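Local coordinates for protein GTP pyrophosphokinase (Streptococcus pneumoniae, PDB 2BE3) that probably makes the stringent-response alarmone (p)ppGpp by transferring pyrophosphate from ATP to GTP or GDP, as RelA/SpoT-family synthetases do, at residues 15-20 with 130-135; 25-30 with 43-48; 68-73 with 135-140; 85-90 with 192-197; 124-129 with 139-144. All coordinates share one frame; numbering follows the deposited sequence.

Contact 1: 15-20 with 130-135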
# COMPACT_ATOMS: atom_id res chain seq x y z
N TYR A 15 1.23 12.00 3.89
CA TYR A 15 -0.20 11.97 3.61
C TYR A 15 -0.52 11.48 2.19
O TYR A 15 -1.38 10.64 2.03
CB TYR A 15 -0.81 13.37 3.86
CG TYR A 15 -0.63 13.82 5.29
CD1 TYR A 15 -1.56 13.46 6.27
CD2 TYR A 15 0.48 14.56 5.67
CE1 TYR A 15 -1.40 13.85 7.58
CE2 TYR A 15 0.65 14.96 6.99
CZ TYR A 15 -0.30 14.60 7.94
OH TYR A 15 -0.14 14.98 9.26
N ILE A 16 0.17 11.99 1.18
CA ILE A 16 0.06 11.45 -0.17
C ILE A 16 0.36 9.92 -0.16
O ILE A 16 -0.41 9.11 -0.69
CB ILE A 16 1.01 12.22 -1.16
CG1 ILE A 16 0.58 13.68 -1.29
CG2 ILE A 16 1.06 11.59 -2.57
CD1 ILE A 16 1.63 14.61 -1.96
N GLN A 17 1.47 9.54 0.47
CA GLN A 17 1.82 8.14 0.63
C GLN A 17 0.72 7.32 1.34
O GLN A 17 0.32 6.26 0.82
CB GLN A 17 3.14 8.00 1.40
CG GLN A 17 3.71 6.63 1.31
CD GLN A 17 4.92 6.45 2.17
OE1 GLN A 17 5.57 7.42 2.56
NE2 GLN A 17 5.22 5.21 2.51
N ALA A 18 0.24 7.80 2.49
CA ALA A 18 -0.85 7.17 3.27
C ALA A 18 -2.18 7.00 2.53
O ALA A 18 -2.79 5.94 2.64
CB ALA A 18 -1.08 7.90 4.61
N VAL A 19 -2.64 8.05 1.84
CA VAL A 19 -3.81 7.97 0.94
C VAL A 19 -3.66 6.88 -0.14
O VAL A 19 -4.59 6.10 -0.38
CB VAL A 19 -4.15 9.33 0.26
CG1 VAL A 19 -5.26 9.13 -0.78
CG2 VAL A 19 -4.61 10.34 1.31
N GLY A 20 -2.50 6.87 -0.80
CA GLY A 20 -2.17 5.86 -1.80
C GLY A 20 -2.22 4.45 -1.24
O GLY A 20 -2.85 3.58 -1.83
N VAL A 130 3.20 5.44 8.16
CA VAL A 130 3.87 5.16 6.88
C VAL A 130 5.38 5.04 7.11
O VAL A 130 5.95 5.74 7.95
CB VAL A 130 3.57 6.23 5.79
CG1 VAL A 130 2.14 6.11 5.35
CG2 VAL A 130 3.87 7.65 6.31
N ASP A 131 6.02 4.13 6.37
CA ASP A 131 7.48 4.04 6.35
C ASP A 131 8.04 4.93 5.25
O ASP A 131 7.53 4.98 4.14
CB ASP A 131 7.94 2.60 6.17
CG ASP A 131 7.57 1.73 7.36
OD1 ASP A 131 8.20 1.85 8.43
OD2 ASP A 131 6.64 0.91 7.22
N THR A 132 9.09 5.64 5.60
CA THR A 132 9.55 6.80 4.85
C THR A 132 11.06 6.67 4.89
O THR A 132 11.58 6.19 5.90
CB THR A 132 9.07 8.07 5.62
OG1 THR A 132 7.76 8.42 5.19
CG2 THR A 132 9.98 9.25 5.49
N ILE A 133 11.77 7.08 3.84
CA ILE A 133 13.25 7.06 3.86
C ILE A 133 13.87 7.90 4.99
O ILE A 133 15.01 7.64 5.42
CB ILE A 133 13.88 7.40 2.49
CG1 ILE A 133 13.74 8.89 2.17
CG2 ILE A 133 13.24 6.55 1.39
CD1 ILE A 133 14.96 9.49 1.51
N ASN A 134 13.11 8.86 5.51
CA ASN A 134 13.47 9.52 6.76
C ASN A 134 12.90 8.86 8.03
O ASN A 134 12.89 9.48 9.09
CB ASN A 134 13.04 10.99 6.73
CG ASN A 134 13.52 11.70 5.50
OD1 ASN A 134 12.71 12.09 4.65
ND2 ASN A 134 14.84 11.87 5.37
N GLY A 135 12.42 7.63 7.92
CA GLY A 135 11.88 6.92 9.08
C GLY A 135 10.37 6.81 9.12
O GLY A 135 9.67 7.47 8.37
O HOH W 1 6.38 9.91 2.36
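Q17 reaches off helix 6-35 to the loop at 130-135, and its amide carries the polar half of this contact. CG stands opposite the backbone N (chi1 -166°) and the chain stays extended beyond it, which brings the amide beside the loop backbone. There NE2 donates to the carbonyl O of D131 at 2.8 Å. The N-H...O angle of 171° makes the bond nearly straight; the acceptor lies in the amide plane of Q17, whereas the donor is tilted 21° from the carbonyl plane of D131. NE2 also bonds E21 OE2, one helical turn further on, so the nitrogen is tied on both the loop and the helix side and the rotation of the amide is fixed. The other end of the amide faces a water, which donates to Q17 OE1 at 2.6 Å and makes a long, weak link to T132 OG1.

V130 runs alongside Q17 in the reverse direction, its CB 3.8 Å from Q17 NE2. Its CG1 branch turns the other way, to the helix, and meets A18 CB at 3.8 Å, so one valine lies against the amide of Q17 and the methyl of A18. The loop beyond closes in a type I beta turn from T132 to G135.

The turn belongs to the hairpin of strands 122-130 and 137-147, and the second subunit reaches it too: Q100 of that subunit bonds D131 OD1. On the helix, A18 and Y15 continue onto I139 of strand 137-147, while V19 packs on A77 of strand 77-83 and V49 of strand 42-49.

Contact 2: 25-30 with 43-48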
# COMPACT_ATOMS: atom_id res chain seq x y z
N LYS A 25 -5.42 -0.63 0.05
CA LYS A 25 -5.83 -1.52 1.13
C LYS A 25 -7.36 -1.62 1.27
O LYS A 25 -7.88 -2.69 1.39
CB LYS A 25 -5.17 -1.13 2.44
CG LYS A 25 -3.71 -1.56 2.48
CD LYS A 25 -2.98 -0.76 3.55
CE LYS A 25 -1.71 -1.49 4.00
NZ LYS A 25 -1.13 -0.80 5.20
N LEU A 26 -8.06 -0.50 1.17
CA LEU A 26 -9.51 -0.52 1.24
C LEU A 26 -10.18 -1.25 0.05
O LEU A 26 -11.11 -2.03 0.26
CB LEU A 26 -10.04 0.90 1.40
CG LEU A 26 -9.63 1.47 2.76
CD1 LEU A 26 -9.89 2.94 2.86
CD2 LEU A 26 -10.30 0.71 3.90
N ARG A 27 -9.67 -1.01 -1.17
CA ARG A 27 -10.06 -1.76 -2.34
C ARG A 27 -9.70 -3.24 -2.25
O ARG A 27 -10.37 -4.08 -2.85
CB ARG A 27 -9.42 -1.15 -3.58
CG ARG A 27 -9.93 0.26 -3.85
CD ARG A 27 -9.15 0.93 -4.94
NE ARG A 27 -9.66 2.27 -5.13
CZ ARG A 27 -9.03 3.24 -5.78
NH1 ARG A 27 -7.83 3.03 -6.33
NH2 ARG A 27 -9.61 4.43 -5.87
N GLY A 28 -8.66 -3.60 -1.50
CA GLY A 28 -8.29 -5.01 -1.41
C GLY A 28 -9.30 -5.75 -0.55
O GLY A 28 -9.55 -6.93 -0.76
N ILE A 29 -9.92 -5.05 0.38
CA ILE A 29 -11.05 -5.63 1.11
C ILE A 29 -12.15 -6.09 0.18
O ILE A 29 -12.54 -7.25 0.21
CB ILE A 29 -11.63 -4.64 2.17
CG1 ILE A 29 -10.58 -4.38 3.28
CG2 ILE A 29 -13.00 -5.14 2.72
CD1 ILE A 29 -10.83 -3.03 3.99
N ARG A 30 -12.63 -5.18 -0.68
CA ARG A 30 -13.61 -5.46 -1.69
C ARG A 30 -13.18 -6.66 -2.53
O ARG A 30 -13.96 -7.59 -2.75
CB ARG A 30 -13.82 -4.22 -2.57
CG ARG A 30 -14.76 -4.41 -3.73
CD ARG A 30 -14.87 -3.14 -4.58
NE ARG A 30 -13.61 -2.92 -5.27
CZ ARG A 30 -13.15 -1.73 -5.66
NH1 ARG A 30 -13.86 -0.62 -5.44
NH2 ARG A 30 -11.97 -1.68 -6.26
N GLU A 43 -18.41 -0.82 -2.34
CA GLU A 43 -18.47 -0.71 -3.78
C GLU A 43 -17.39 0.13 -4.39
O GLU A 43 -16.86 -0.20 -5.44
CB GLU A 43 -19.80 -0.09 -4.22
CG GLU A 43 -21.04 -0.72 -3.63
CD GLU A 43 -22.28 -0.45 -4.47
OE1 GLU A 43 -22.15 -0.07 -5.66
OE2 GLU A 43 -23.39 -0.64 -3.94
N PHE A 44 -17.15 1.29 -3.79
CA PHE A 44 -16.25 2.29 -4.34
C PHE A 44 -15.38 2.80 -3.22
O PHE A 44 -15.82 2.92 -2.09
CB PHE A 44 -16.98 3.46 -5.01
CG PHE A 44 -17.92 3.05 -6.11
CD1 PHE A 44 -17.43 2.58 -7.34
CD2 PHE A 44 -19.31 3.14 -5.93
CE1 PHE A 44 -18.32 2.16 -8.36
CE2 PHE A 44 -20.21 2.74 -6.97
CZ PHE A 44 -19.71 2.25 -8.17
N VAL A 45 -14.12 3.05 -3.55
CA VAL A 45 -13.20 3.66 -2.65
C VAL A 45 -12.52 4.82 -3.34
O VAL A 45 -11.96 4.69 -4.41
CB VAL A 45 -12.14 2.69 -2.07
CG1 VAL A 45 -11.16 3.48 -1.13
CG2 VAL A 45 -12.78 1.54 -1.36
N THR A 46 -12.47 5.92 -2.61
CA THR A 46 -11.94 7.17 -3.10
C THR A 46 -11.03 7.75 -2.00
O THR A 46 -11.16 7.37 -0.85
CB THR A 46 -13.17 7.99 -3.44
OG1 THR A 46 -13.41 7.85 -4.86
CG2 THR A 46 -13.06 9.37 -3.13
N GLY A 47 -10.07 8.59 -2.37
CA GLY A 47 -9.28 9.33 -1.43
C GLY A 47 -8.60 10.56 -1.99
O GLY A 47 -8.42 10.67 -3.20
N ARG A 48 -8.22 11.47 -1.11
CA ARG A 48 -7.56 12.72 -1.48
C ARG A 48 -6.71 13.25 -0.32
O ARG A 48 -7.06 13.08 0.81
CB ARG A 48 -8.62 13.77 -1.86
CG ARG A 48 -9.67 14.00 -0.75
CD ARG A 48 -9.50 15.37 -0.24
NE ARG A 48 -10.15 15.71 1.03
CZ ARG A 48 -9.68 15.50 2.27
NH1 ARG A 48 -8.53 14.83 2.49
NH2 ARG A 48 -10.39 15.95 3.30
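The N-terminal helix 6-35 packs here against the edge strand 42-49 of the mixed sheet, and the two segments run almost exactly antiparallel, 176° between directions and 8.5 Å between axes. V45 is the strand residue that faces the helix. Its CG1 meets L26 CB at 3.8 Å, and its CB lies 3.7 Å from R27 CG, so the valine sits against two successive helix residues.

Two arginines then grip the strand backbone. R27, extended from CG to NE, brings its guanidinium edge-on to the carbonyl of V45: NH2 donates to V45 O at 2.8 Å with an angle of 169°, the oxygen lying in the guanidinium plane, and NE adds a weak bond to the same atom. Just ahead of V45 the strand carries a classic beta bulge, in which E43 and F44 both face M82 of strand 77-83. The helix meets the bulge through R30, whose chain bends at chi3 to turn NH1 to E43 O at 3.0 Å. That bond is less straight, 137°, and its donor stands above the carbonyl plane. L26 also packs on L79 and V81 of strand 77-83 and on L96 of helix 89-97.

Contact 3: 68-73 with 135-140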
# COMPACT_ATOMS: atom_id res chain seq x y z
N THR A 68 0.87 22.41 15.68
CA THR A 68 -0.13 21.41 16.08
C THR A 68 -0.92 20.84 14.91
O THR A 68 -1.80 19.99 15.06
CB THR A 68 -1.06 21.96 17.20
OG1 THR A 68 -1.98 22.90 16.66
CG2 THR A 68 -0.24 22.66 18.28
N LEU A 69 -0.58 21.30 13.71
CA LEU A 69 -1.32 20.94 12.52
C LEU A 69 -1.56 19.44 12.39
O LEU A 69 -2.69 18.99 12.17
CB LEU A 69 -0.61 21.51 11.30
CG LEU A 69 -1.22 21.17 9.93
CD1 LEU A 69 -2.73 21.55 9.89
CD2 LEU A 69 -0.41 21.79 8.78
N GLU A 70 -0.50 18.64 12.55
CA GLU A 70 -0.62 17.20 12.33
C GLU A 70 -1.39 16.49 13.45
O GLU A 70 -1.83 15.33 13.31
CB GLU A 70 0.78 16.61 12.18
CG GLU A 70 1.60 16.63 13.45
CD GLU A 70 3.02 16.16 13.21
OE1 GLU A 70 3.31 14.98 13.48
OE2 GLU A 70 3.83 16.96 12.72
N HIS A 71 -1.57 17.18 14.56
CA HIS A 71 -2.25 16.60 15.68
C HIS A 71 -3.72 16.97 15.69
O HIS A 71 -4.54 16.21 16.23
CB HIS A 71 -1.58 17.06 17.01
CG HIS A 71 -0.09 16.88 17.02
ND1 HIS A 71 0.51 15.65 17.16
CD2 HIS A 71 0.92 17.78 16.88
CE1 HIS A 71 1.83 15.79 17.14
NE2 HIS A 71 2.10 17.07 16.97
N ASP A 72 -4.05 18.14 15.15
CA ASP A 72 -5.38 18.73 15.35
C ASP A 72 -6.28 18.58 14.14
O ASP A 72 -7.49 18.49 14.30
CB ASP A 72 -5.30 20.22 15.70
CG ASP A 72 -4.73 20.49 17.11
OD1 ASP A 72 -4.66 19.57 17.97
OD2 ASP A 72 -4.37 21.67 17.35
N LEU A 73 -5.70 18.58 12.93
CA LEU A 73 -6.45 18.39 11.70
C LEU A 73 -6.57 16.91 11.32
O LEU A 73 -5.60 16.27 10.92
CB LEU A 73 -5.81 19.22 10.57
CG LEU A 73 -6.67 19.54 9.35
CD1 LEU A 73 -8.07 19.94 9.78
CD2 LEU A 73 -6.04 20.57 8.44
N GLY A 135 12.42 7.63 7.92
CA GLY A 135 11.88 6.92 9.08
C GLY A 135 10.37 6.81 9.12
O GLY A 135 9.67 7.47 8.37
N ALA A 136 9.86 5.93 9.98
CA ALA A 136 8.44 5.80 10.23
C ALA A 136 7.83 7.14 10.62
O ALA A 136 8.41 7.89 11.39
CB ALA A 136 8.20 4.79 11.32
N LYS A 137 6.65 7.42 10.07
CA LYS A 137 5.91 8.64 10.38
C LYS A 137 4.42 8.30 10.59
O LYS A 137 3.77 7.71 9.71
CB LYS A 137 6.16 9.65 9.26
CG LYS A 137 5.29 10.87 9.31
CD LYS A 137 5.89 11.89 10.27
CE LYS A 137 4.83 12.76 10.91
NZ LYS A 137 5.49 13.53 12.00
N THR A 138 3.89 8.65 11.76
CA THR A 138 2.48 8.44 12.10
C THR A 138 1.62 9.66 11.77
O THR A 138 1.95 10.77 12.14
CB THR A 138 2.30 8.08 13.57
OG1 THR A 138 2.95 6.84 13.85
CG2 THR A 138 0.86 7.87 13.86
N ILE A 139 0.55 9.45 11.03
CA ILE A 139 -0.34 10.53 10.63
C ILE A 139 -1.79 10.22 11.07
O ILE A 139 -2.14 9.06 11.37
CB ILE A 139 -0.22 10.86 9.09
CG1 ILE A 139 -0.50 9.65 8.21
CG2 ILE A 139 1.18 11.36 8.73
CD1 ILE A 139 -1.88 9.64 7.67
N LEU A 140 -2.62 11.26 11.16
CA LEU A 140 -4.06 11.05 11.20
C LEU A 140 -4.67 10.92 9.80
O LEU A 140 -4.44 11.78 8.90
CB LEU A 140 -4.79 12.14 12.03
CG LEU A 140 -4.41 12.27 13.51
CD1 LEU A 140 -5.07 13.51 14.13
CD2 LEU A 140 -4.72 11.04 14.31
O HOH W 2 -1.88 14.10 10.81
O HOH W 3 -4.70 14.33 9.14
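The E70 carboxylate, a flat group, is approached by K137 NZ on the syn side of OE1, 23° out of the carboxylate plane, and this 3.0 Å contact between E70 OE1 and K137 NZ is a salt bridge. The H71 ring next to it has one face laid on the side chain of E70, with E70 CG 3.5 Å above the plane and over the ring centre, while T68 CA lies in plane at its edge. The setting is the short helix 69-72, which lies against the start of strand 137-147, the second strand of a beta hairpin.

The bridging side chains cross at a slant. E70 places CG between its backbone N and carbonyl carbon (chi1 68°) and then runs extended, while K137 bends at chi2, so the two charged ends converge although neither residue starts out aimed at the other segment.

L140 brings a methyl against the helix backbone and does point toward it. Its CD1 rests on the C-terminal end of the helix, 3.5 Å from H71 O and 3.8 Å from E70 O, so a methyl covers backbone oxygens. L73, the first residue to leave helical geometry, turns its side chain to I55 and K58 of helix 52-62.

Two waters join the backbones. One accepts from L140 N and donates to E70 O, so it mediates between strand amide and helix carbonyl. The other donates twice, to L73 O at 2.8 Å and to L140 O at 2.6 Å, and thereby links two carbonyl oxygens that could not bond each other directly.

Contact 4: 85-90 with 192-197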
# COMPACT_ATOMS: atom_id res chain seq x y z
N PHE A 85 -25.64 -0.39 1.67
CA PHE A 85 -26.69 -0.17 2.67
C PHE A 85 -26.19 0.59 3.89
O PHE A 85 -25.04 0.41 4.30
CB PHE A 85 -27.24 -1.51 3.14
CG PHE A 85 -27.94 -2.30 2.07
CD1 PHE A 85 -29.23 -1.98 1.68
CD2 PHE A 85 -27.32 -3.40 1.49
CE1 PHE A 85 -29.88 -2.71 0.71
CE2 PHE A 85 -27.98 -4.15 0.52
CZ PHE A 85 -29.26 -3.79 0.13
N VAL A 86 -27.06 1.38 4.48
CA VAL A 86 -26.80 1.97 5.81
C VAL A 86 -26.26 0.91 6.81
O VAL A 86 -25.31 1.16 7.54
CB VAL A 86 -28.10 2.61 6.42
CG1 VAL A 86 -27.88 3.08 7.89
CG2 VAL A 86 -28.58 3.73 5.58
N ASP A 87 -26.90 -0.26 6.85
CA ASP A 87 -26.51 -1.30 7.78
C ASP A 87 -25.19 -1.97 7.37
O ASP A 87 -24.66 -2.78 8.10
CB ASP A 87 -27.63 -2.33 7.85
CG ASP A 87 -28.84 -1.86 8.68
OD1 ASP A 87 -28.90 -0.73 9.21
OD2 ASP A 87 -29.77 -2.67 8.84
N ASP A 88 -24.66 -1.64 6.18
CA ASP A 88 -23.31 -2.11 5.82
C ASP A 88 -22.22 -1.31 6.55
O ASP A 88 -21.09 -1.78 6.71
CB ASP A 88 -23.08 -2.01 4.32
CG ASP A 88 -23.86 -3.02 3.53
OD1 ASP A 88 -24.35 -4.03 4.10
OD2 ASP A 88 -24.01 -2.78 2.29
N VAL A 89 -22.55 -0.09 6.93
CA VAL A 89 -21.56 0.76 7.59
C VAL A 89 -20.91 0.03 8.77
O VAL A 89 -19.68 -0.08 8.82
CB VAL A 89 -22.17 2.15 7.99
CG1 VAL A 89 -21.17 2.95 8.77
CG2 VAL A 89 -22.65 2.87 6.66
N LYS A 90 -21.72 -0.51 9.68
CA LYS A 90 -21.14 -1.20 10.83
C LYS A 90 -20.26 -2.39 10.42
O LYS A 90 -19.34 -2.76 11.12
CB LYS A 90 -22.24 -1.63 11.83
CG LYS A 90 -23.19 -2.76 11.33
CD LYS A 90 -24.30 -2.95 12.32
CE LYS A 90 -25.22 -4.05 11.89
NZ LYS A 90 -25.99 -3.65 10.66
N GLU A 192 -35.44 -1.78 4.14
CA GLU A 192 -36.58 -2.60 4.49
C GLU A 192 -36.50 -3.99 3.86
O GLU A 192 -37.00 -4.95 4.43
CB GLU A 192 -37.85 -1.91 4.00
CG GLU A 192 -38.99 -1.84 4.96
CD GLU A 192 -38.69 -0.96 6.15
OE1 GLU A 192 -39.00 0.26 6.09
OE2 GLU A 192 -38.14 -1.49 7.14
N ILE A 193 -35.88 -4.10 2.69
CA ILE A 193 -35.70 -5.40 2.02
C ILE A 193 -34.21 -5.77 1.83
O ILE A 193 -33.84 -6.47 0.89
CB ILE A 193 -36.45 -5.48 0.67
CG1 ILE A 193 -35.90 -4.47 -0.34
CG2 ILE A 193 -37.98 -5.30 0.89
CD1 ILE A 193 -36.40 -4.73 -1.70
N ARG A 194 -33.37 -5.30 2.75
CA ARG A 194 -31.96 -5.59 2.72
C ARG A 194 -31.70 -7.08 2.82
O ARG A 194 -30.81 -7.61 2.15
CB ARG A 194 -31.20 -4.83 3.84
CG ARG A 194 -29.73 -5.18 3.96
CD ARG A 194 -29.11 -4.42 5.09
NE ARG A 194 -27.67 -4.61 5.18
CZ ARG A 194 -27.05 -5.23 6.18
NH1 ARG A 194 -27.76 -5.76 7.17
NH2 ARG A 194 -25.70 -5.35 6.18
N ASP A 195 -32.46 -7.76 3.68
CA ASP A 195 -32.21 -9.17 3.92
C ASP A 195 -32.47 -9.94 2.64
O ASP A 195 -31.72 -10.83 2.31
CB ASP A 195 -33.08 -9.74 5.06
CG ASP A 195 -32.69 -9.20 6.44
OD1 ASP A 195 -31.63 -8.53 6.61
OD2 ASP A 195 -33.46 -9.47 7.39
N ASP A 196 -33.55 -9.59 1.94
CA ASP A 196 -33.91 -10.22 0.68
C ASP A 196 -32.86 -9.96 -0.40
O ASP A 196 -32.51 -10.86 -1.15
CB ASP A 196 -35.28 -9.73 0.19
CG ASP A 196 -36.42 -10.06 1.18
OD1 ASP A 196 -36.81 -11.25 1.31
OD2 ASP A 196 -36.93 -9.12 1.83
N ILE A 197 -32.39 -8.71 -0.49
CA ILE A 197 -31.39 -8.36 -1.47
C ILE A 197 -30.09 -9.12 -1.22
O ILE A 197 -29.51 -9.64 -2.17
CB ILE A 197 -31.13 -6.83 -1.50
CG1 ILE A 197 -32.37 -6.08 -2.03
CG2 ILE A 197 -29.86 -6.52 -2.30
CD1 ILE A 197 -32.45 -4.64 -1.54
O HOH W 4 -25.44 -6.24 9.08
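R194 meets F85 by a CH-pi contact: its CG stands over the face of the ring, 3.7 Å from the centroid of F85 and only 5° off the ring normal. The arginine is extended from CG to NE, with CG opposite the backbone N, so the aliphatic chain passes over the ring and the guanidinium emerges beyond it, its plane 79° from that of the ring. I197, one turn along the same helix, approaches the ring differently. It comes in at the edge, where CD1 and CG2 both lie 3.7 Å from F85 CZ.

Ionic contacts gather at the guanidinium. R194 NH2 bonds D88 OD1 at 2.8 Å as part of a salt bridge; the angle of 170° is nearly straight and the oxygen lies in the guanidinium plane. E91 OE2 forms a second salt bridge to the same NH2. D87 contributes otherwise: its CB packs on one face of the guanidinium, 3.4 Å from R194 CZ, while its carboxylate stays near NH1 by charge alone.

These groups join the segment leading into helix 89-97 to the start of helix 194-203, for which I193 is the N-cap residue. M190 of helix 170-191 packs against both F85 and I197.

Further hydrogen bonds involve the same residues. D88 OD2 takes the backbone N-H of F85 at 3.0 Å, so the aspartate spans its own loop and the arginine. K90 NZ donates to the carbonyl O of D87 on a lone pair, in the carbonyl plane, and one water accepts from both K90 NZ and R194 NH1.

Contact 5: 124-129 with 139-144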
# COMPACT_ATOMS: atom_id res chain seq x y z
N VAL A 124 -14.57 7.56 10.59
CA VAL A 124 -13.61 6.92 11.42
C VAL A 124 -12.24 7.57 11.26
O VAL A 124 -11.70 7.64 10.15
CB VAL A 124 -13.75 5.34 11.49
CG1 VAL A 124 -14.81 4.80 10.60
CG2 VAL A 124 -12.43 4.56 11.56
N VAL A 125 -11.73 8.13 12.37
CA VAL A 125 -10.41 8.74 12.39
C VAL A 125 -9.38 7.75 12.90
O VAL A 125 -9.61 7.11 13.92
CB VAL A 125 -10.39 10.04 13.24
CG1 VAL A 125 -8.99 10.69 13.19
CG2 VAL A 125 -11.48 11.03 12.73
N VAL A 126 -8.29 7.56 12.17
CA VAL A 126 -7.35 6.50 12.51
C VAL A 126 -5.94 7.06 12.61
O VAL A 126 -5.64 8.07 11.99
CB VAL A 126 -7.36 5.27 11.52
CG1 VAL A 126 -8.80 4.61 11.38
CG2 VAL A 126 -6.79 5.63 10.16
N GLU A 127 -5.11 6.43 13.42
CA GLU A 127 -3.68 6.64 13.35
C GLU A 127 -3.14 5.62 12.37
O GLU A 127 -3.46 4.43 12.46
CB GLU A 127 -3.02 6.49 14.69
CG GLU A 127 -3.12 7.71 15.48
CD GLU A 127 -2.65 7.54 16.90
OE1 GLU A 127 -2.08 6.47 17.26
OE2 GLU A 127 -2.86 8.52 17.66
N TYR A 128 -2.35 6.12 11.42
CA TYR A 128 -1.77 5.29 10.37
C TYR A 128 -0.30 5.67 10.27
O TYR A 128 0.06 6.85 10.19
CB TYR A 128 -2.53 5.50 9.04
CG TYR A 128 -2.09 4.56 7.94
CD1 TYR A 128 -2.55 3.24 7.91
CD2 TYR A 128 -1.19 4.98 6.94
CE1 TYR A 128 -2.15 2.36 6.92
CE2 TYR A 128 -0.76 4.09 5.95
CZ TYR A 128 -1.25 2.79 5.94
OH TYR A 128 -0.84 1.90 4.96
N THR A 129 0.56 4.66 10.31
CA THR A 129 2.01 4.87 10.19
C THR A 129 2.49 4.50 8.79
O THR A 129 2.22 3.41 8.29
CB THR A 129 2.75 4.06 11.26
OG1 THR A 129 2.29 4.52 12.52
CG2 THR A 129 4.31 4.27 11.18
N ILE A 139 0.55 9.45 11.03
CA ILE A 139 -0.34 10.53 10.63
C ILE A 139 -1.79 10.22 11.07
O ILE A 139 -2.14 9.06 11.37
CB ILE A 139 -0.22 10.86 9.09
CG1 ILE A 139 -0.50 9.65 8.21
CG2 ILE A 139 1.18 11.36 8.73
CD1 ILE A 139 -1.88 9.64 7.67
N LEU A 140 -2.62 11.26 11.16
CA LEU A 140 -4.06 11.05 11.20
C LEU A 140 -4.67 10.92 9.80
O LEU A 140 -4.44 11.78 8.90
CB LEU A 140 -4.79 12.14 12.03
CG LEU A 140 -4.41 12.27 13.51
CD1 LEU A 140 -5.07 13.51 14.13
CD2 LEU A 140 -4.72 11.04 14.31
N ALA A 141 -5.50 9.89 9.61
CA ALA A 141 -6.35 9.82 8.39
C ALA A 141 -7.83 9.70 8.78
O ALA A 141 -8.18 9.11 9.81
CB ALA A 141 -5.92 8.67 7.51
N GLU A 142 -8.71 10.29 7.98
CA GLU A 142 -10.12 10.18 8.22
C GLU A 142 -10.76 9.30 7.14
O GLU A 142 -10.67 9.62 5.95
CB GLU A 142 -10.74 11.56 8.24
CG GLU A 142 -12.20 11.62 8.64
CD GLU A 142 -12.90 12.78 7.96
OE1 GLU A 142 -12.93 12.82 6.67
OE2 GLU A 142 -13.39 13.66 8.71
N ILE A 143 -11.33 8.16 7.55
CA ILE A 143 -12.09 7.32 6.64
C ILE A 143 -13.58 7.56 6.86
O ILE A 143 -14.11 7.32 7.95
CB ILE A 143 -11.78 5.82 6.81
CG1 ILE A 143 -10.26 5.56 6.70
CG2 ILE A 143 -12.61 4.99 5.79
CD1 ILE A 143 -9.82 4.19 7.19
N GLN A 144 -14.26 8.07 5.83
CA GLN A 144 -15.71 8.22 5.88
C GLN A 144 -16.43 7.07 5.17
O GLN A 144 -15.96 6.56 4.14
CB GLN A 144 -16.09 9.54 5.27
CG GLN A 144 -15.82 10.69 6.20
CD GLN A 144 -16.53 11.92 5.76
OE1 GLN A 144 -17.71 11.88 5.45
NE2 GLN A 144 -15.81 13.03 5.69
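Six backbone hydrogen bonds join V124-T129 to I139-Q144, in reciprocal pairs at V124 with I143, V126 with A141 and Y128 with I139. They are short and fairly straight: V124 N to I143 O measures 2.7 Å, A141 N to V126 O 3.0 Å, and I139 N to Y128 O reaches an angle of 176°. The hydrogen-bonded pairs alternate with non-hydrogen-bonded ones, V125 with E142 and E127 with L140. Around these, CA-H...O contacts fill in, among them V125 CA to A141 O at 3.4 Å.

Apolar contacts differ between the faces. On the face of V124, V126 and Y128, V126 CG2 meets A141 CB at 4.1 Å and V126 CG1 approaches I143 CD1. This face is covered by helix 6-35, where A18 packs on I139 and Y128. On the other face E127 and L140 lie side by side and point the same way, with E127 CG 3.9 Å from L140 CD2.

The polar ends find partners too: E127 OE1 makes a salt bridge with R103 of strand 102-109, Y128 OH bonds E21 and K25 of helix 6-35, and Q144 NE2 donates to E142 OE1. With the short loop between them, strands 122-130 and 137-147 form an antiparallel beta hairpin, whose second strand is the middle one of the five-strand mixed sheet.

How the contacts relate
Contacts 1 and 5 are buried, contacts 2 and 4 partly so, and contact 3 lies at the surface. Contact 5 is backbone pairing within the sheet, and contacts 1, 2 and 3 touch it. Contacts 1 and 2 both use helix 6-35: the first sets it on the hairpin loop, near the second subunit, the second on edge strand 42-49, and each lets side-chain N-H groups hold backbone carbonyls. Contacts 3 and 5 share I139 and L140, yet contact 3 works through ions and waters. Y15 of contact 1 packs on both E70 and I139. Contact 4 stands apart, its centre about 35 Å from those of contacts 1 and 3, and centres on one arginine, with an aromatic ring and aspartates around it.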